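Local atomic coordinates of membrane-fusion protein (Streptococcus pneumoniae, PDB entry 5XU0), a protein that probably serves as the membrane-fusion component of a MacAB-like efflux pump, contributing to the channel through which its substrates leave. Residues B[19-30]-B[41-49]. The protein carries 2 engineered substitutions. Sequence-based numbering, arbitrary orientation.
Sequences FDASKGDLDEIL and QALVKYSSS
Strands 26-28 and 42-46 pair antiparallel, their short axes 4.8 Å apart at closest approach, and a classic beta bulge shifts the register where Asp27 and Glu28 both face Lys45. Lys45 O accepts the N-H of Asp27 (N to O 3.2 Å) and a weak bond from Glu28 N, while Lys45 N returns a nearly straight bond (171°) to Glu28 O. Beyond the bulge, Ser47 N reaches Asp25 O at 2.9 Å. The side chains of Asp27 and Lys45 run side by side, but OD1 and NZ stay 4.2 Å apart, too far for a salt bridge.

Tyr46 has the largest share of the contact. With CG anti to its own carbonyl carbon (chi1 -65°), the ring reaches into the turn formed by residues 19-25. Lys23 CB sits over one face of the Tyr46 ring, 3.9 Å from its centroid, in a CH-pi contact; the extended Lys23 chain runs across the Tyr46 side chain at about a right angle, with CD near CE2, and its NZ hydrogen-bonds Ala139 O. Asp25 O lies at the ring edge, in plane. At the far end the hydroxyl accepts a weak bond from Asp20 N, and Phe19 CE1 meets Tyr46 CE1 at 4.2 Å. This small sheet, completed by strand 141-143, lies where the beta-rich barrel-sandwich region passes into the long helical hairpin of helices 49-77 and 109-138, an arrangement familiar from membrane-fusion proteins.

Toward the other end, Ile29 CG2 packs alongside Val44 CG1 at 3.6 Å, and Leu30 lays its CD1 branch against the backbone of Ala42 and Leu43.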
loop_
_atom_site.group_PDB
_atom_site.type_symbol
_atom_site.label_atom_id
_atom_site.label_comp_id
_atom_site.label_asym_id
_atom_site.label_seq_id
_atom_site.Cartn_x
_atom_site.Cartn_y
_atom_site.Cartn_z
ATOM N N PHE B 19 -2.542 -15.764 3.271
ATOM C CA PHE B 19 -3.290 -15.073 4.310
ATOM C C PHE B 19 -4.218 -14.028 3.699
ATOM O O PHE B 19 -3.910 -13.409 2.676
ATOM C CB PHE B 19 -2.329 -14.413 5.300
ATOM C CG PHE B 19 -3.014 -13.753 6.460
ATOM C CD1 PHE B 19 -3.408 -14.494 7.562
ATOM C CD2 PHE B 19 -3.265 -12.391 6.450
ATOM C CE1 PHE B 19 -4.039 -13.889 8.630
ATOM C CE2 PHE B 19 -3.896 -11.780 7.515
ATOM C CZ PHE B 19 -4.283 -12.531 8.608
ATOM N N ASP B 20 -5.372 -13.839 4.336
ATOM C CA ASP B 20 -6.365 -12.865 3.885
ATOM C C ASP B 20 -6.863 -12.096 5.100
ATOM O O ASP B 20 -7.624 -12.636 5.910
ATOM C CB ASP B 20 -7.522 -13.550 3.158
ATOM C CG ASP B 20 -8.413 -12.568 2.418
ATOM O OD1 ASP B 20 -8.301 -11.346 2.663
ATOM O OD2 ASP B 20 -9.236 -13.021 1.596
ATOM N N ALA B 21 -6.435 -10.836 5.223
ATOM C CA ALA B 21 -6.863 -9.998 6.338
ATOM C C ALA B 21 -8.360 -9.721 6.298
ATOM O O ALA B 21 -8.995 -9.599 7.352
ATOM C CB ALA B 21 -6.089 -8.684 6.326
ATOM N N SER B 22 -8.939 -9.619 5.099
ATOM C CA SER B 22 -10.367 -9.359 4.962
ATOM C C SER B 22 -11.227 -10.498 5.492
ATOM O O SER B 22 -12.447 -10.333 5.594
ATOM C CB SER B 22 -10.708 -9.087 3.497
ATOM O OG SER B 22 -10.896 -10.296 2.783
ATOM N N LYS B 23 -10.632 -11.643 5.819
ATOM C CA LYS B 23 -11.345 -12.718 6.489
ATOM C C LYS B 23 -11.193 -12.663 8.002
ATOM O O LYS B 23 -11.881 -13.408 8.704
ATOM C CB LYS B 23 -10.872 -14.079 5.963
ATOM C CG LYS B 23 -11.120 -14.267 4.470
ATOM C CD LYS B 23 -11.202 -15.735 4.078
ATOM C CE LYS B 23 -11.613 -15.885 2.617
ATOM N NZ LYS B 23 -12.295 -17.182 2.342
ATOM N N GLY B 24 -10.318 -11.803 8.519
ATOM C CA GLY B 24 -10.256 -11.572 9.950
ATOM C C GLY B 24 -8.974 -12.007 10.628
ATOM O O GLY B 24 -7.914 -11.410 10.416
ATOM N N ASP B 25 -9.068 -13.042 11.463
ATOM C CA ASP B 25 -7.946 -13.544 12.243
ATOM C C ASP B 25 -7.868 -15.058 12.114
ATOM O O ASP B 25 -8.885 -15.734 11.938
ATOM C CB ASP B 25 -8.076 -13.159 13.724
ATOM C CG ASP B 25 -7.874 -11.677 13.962
ATOM O OD1 ASP B 25 -7.157 -11.036 13.165
ATOM O OD2 ASP B 25 -8.435 -11.151 14.947
ATOM N N LEU B 26 -6.651 -15.587 12.216
ATOM C CA LEU B 26 -6.417 -17.020 12.096
ATOM C C LEU B 26 -6.529 -17.696 13.456
ATOM O O LEU B 26 -6.006 -17.197 14.457
ATOM C CB LEU B 26 -5.036 -17.292 11.493
ATOM C CG LEU B 26 -4.424 -18.689 11.659
ATOM C CD1 LEU B 26 -5.313 -19.780 11.069
ATOM C CD2 LEU B 26 -3.026 -18.744 11.066
ATOM N N ASP B 27 -7.217 -18.839 13.485
ATOM C CA ASP B 27 -7.279 -19.661 14.686
ATOM C C ASP B 27 -6.279 -20.805 14.591
ATOM O O ASP B 27 -5.235 -20.785 15.252
ATOM C CB ASP B 27 -8.692 -20.208 14.899
ATOM C CG ASP B 27 -8.840 -20.936 16.219
ATOM O OD1 ASP B 27 -9.841 -21.660 16.397
ATOM O OD2 ASP B 27 -7.950 -20.785 17.083
ATOM N N GLU B 28 -6.596 -21.808 13.772
ATOM C CA GLU B 28 -5.712 -22.940 13.529
ATOM C C GLU B 28 -5.597 -23.200 12.031
ATOM O O GLU B 28 -6.435 -22.768 11.236
ATOM C CB GLU B 28 -6.216 -24.218 14.215
ATOM C CG GLU B 28 -6.585 -24.074 15.677
ATOM C CD GLU B 28 -7.262 -25.321 16.205
ATOM O OE1 GLU B 28 -7.001 -26.409 15.648
ATOM O OE2 GLU B 28 -8.062 -25.220 17.162
ATOM N N ILE B 29 -4.551 -23.941 11.661
ATOM C CA ILE B 29 -4.359 -24.378 10.283
ATOM C C ILE B 29 -4.626 -25.877 10.096
ATOM O O ILE B 29 -4.753 -26.333 8.954
ATOM C CB ILE B 29 -2.951 -23.976 9.780
ATOM C CG1 ILE B 29 -2.698 -22.489 10.021
ATOM C CG2 ILE B 29 -2.733 -24.311 8.326
ATOM C CD1 ILE B 29 -1.465 -21.970 9.329
ATOM N N LEU B 30 -4.741 -26.643 11.178
ATOM C CA LEU B 30 -5.341 -27.979 11.184
ATOM C C LEU B 30 -4.767 -28.944 10.139
ATOM O O LEU B 30 -5.376 -29.987 9.874
ATOM C CB LEU B 30 -6.876 -27.882 11.050
ATOM C CG LEU B 30 -7.618 -27.267 9.851
ATOM C CD1 LEU B 30 -7.576 -28.161 8.629
ATOM C CD2 LEU B 30 -9.052 -26.927 10.230
ATOM N N GLN B 41 -11.587 -31.012 1.690
ATOM C CA GLN B 41 -11.138 -30.956 3.075
ATOM C C GLN B 41 -10.700 -29.545 3.446
ATOM O O GLN B 41 -10.053 -28.850 2.660
ATOM C CB GLN B 41 -9.983 -31.933 3.307
ATOM C CG GLN B 41 -9.408 -31.866 4.719
ATOM C CD GLN B 41 -8.297 -32.862 4.964
ATOM O OE1 GLN B 41 -8.039 -33.739 4.140
ATOM N NE2 GLN B 41 -7.631 -32.735 6.108
ATOM N N ALA B 42 -11.065 -29.120 4.653
ATOM C CA ALA B 42 -10.616 -27.833 5.163
ATOM C C ALA B 42 -9.115 -27.860 5.423
ATOM O O ALA B 42 -8.543 -28.900 5.762
ATOM C CB ALA B 42 -11.368 -27.480 6.447
ATOM N N LEU B 43 -8.466 -26.702 5.247
ATOM C CA LEU B 43 -7.042 -26.572 5.544
ATOM C C LEU B 43 -6.676 -25.340 6.353
ATOM O O LEU B 43 -5.531 -25.253 6.799
ATOM C CB LEU B 43 -6.191 -26.553 4.265
ATOM C CG LEU B 43 -6.425 -27.571 3.162
ATOM C CD1 LEU B 43 -7.444 -26.992 2.237
ATOM C CD2 LEU B 43 -5.131 -27.879 2.435
ATOM N N VAL B 44 -7.572 -24.371 6.512
ATOM C CA VAL B 44 -7.374 -23.279 7.463
ATOM C C VAL B 44 -8.743 -22.881 7.992
ATOM O O VAL B 44 -9.733 -22.890 7.254
ATOM C CB VAL B 44 -6.656 -22.046 6.853
ATOM C CG1 VAL B 44 -5.166 -22.292 6.613
ATOM C CG2 VAL B 44 -7.321 -21.615 5.585
ATOM N N LYS B 45 -8.794 -22.529 9.273
ATOM C CA LYS B 45 -10.005 -22.020 9.901
ATOM C C LYS B 45 -9.686 -20.680 10.544
ATOM O O LYS B 45 -8.865 -20.610 11.466
ATOM C CB LYS B 45 -10.554 -23.002 10.938
ATOM C CG LYS B 45 -11.456 -22.362 11.993
ATOM C CD LYS B 45 -12.929 -22.510 11.639
ATOM C CE LYS B 45 -13.813 -21.836 12.676
ATOM N NZ LYS B 45 -13.293 -22.044 14.057
ATOM N N TYR B 46 -10.311 -19.621 10.040
ATOM C CA TYR B 46 -10.281 -18.339 10.717
ATOM C C TYR B 46 -11.296 -18.335 11.861
ATOM O O TYR B 46 -12.219 -19.152 11.907
ATOM C CB TYR B 46 -10.584 -17.200 9.741
ATOM C CG TYR B 46 -9.569 -16.994 8.633
ATOM C CD1 TYR B 46 -8.519 -16.094 8.783
ATOM C CD2 TYR B 46 -9.678 -17.673 7.427
ATOM C CE1 TYR B 46 -7.595 -15.892 7.767
ATOM C CE2 TYR B 46 -8.762 -17.477 6.406
ATOM C CZ TYR B 46 -7.723 -16.586 6.582
ATOM O OH TYR B 46 -6.811 -16.389 5.569
ATOM N N SER B 47 -11.116 -17.401 12.795
ATOM C CA SER B 47 -12.008 -17.309 13.947
ATOM C C SER B 47 -13.374 -16.795 13.511
ATOM O O SER B 47 -13.501 -15.645 13.082
ATOM C CB SER B 47 -11.412 -16.396 15.014
ATOM O OG SER B 47 -12.414 -15.964 15.919
ATOM N N SER B 48 -14.399 -17.635 13.656
ATOM C CA SER B 48 -15.721 -17.382 13.098
ATOM C C SER B 48 -16.651 -16.620 14.048
ATOM O O SER B 48 -17.873 -16.677 13.872
ATOM C CB SER B 48 -16.367 -18.706 12.689
ATOM O OG SER B 48 -16.148 -19.701 13.676
ATOM N N SER B 49 -16.106 -15.899 15.029
ATOM C CA SER B 49 -16.926 -15.214 16.025
ATOM C C SER B 49 -17.826 -14.148 15.407
ATOM O O SER B 49 -19.059 -14.260 15.455
ATOM C CB SER B 49 -16.038 -14.581 17.098
ATOM O OG SER B 49 -15.424 -15.570 17.905
#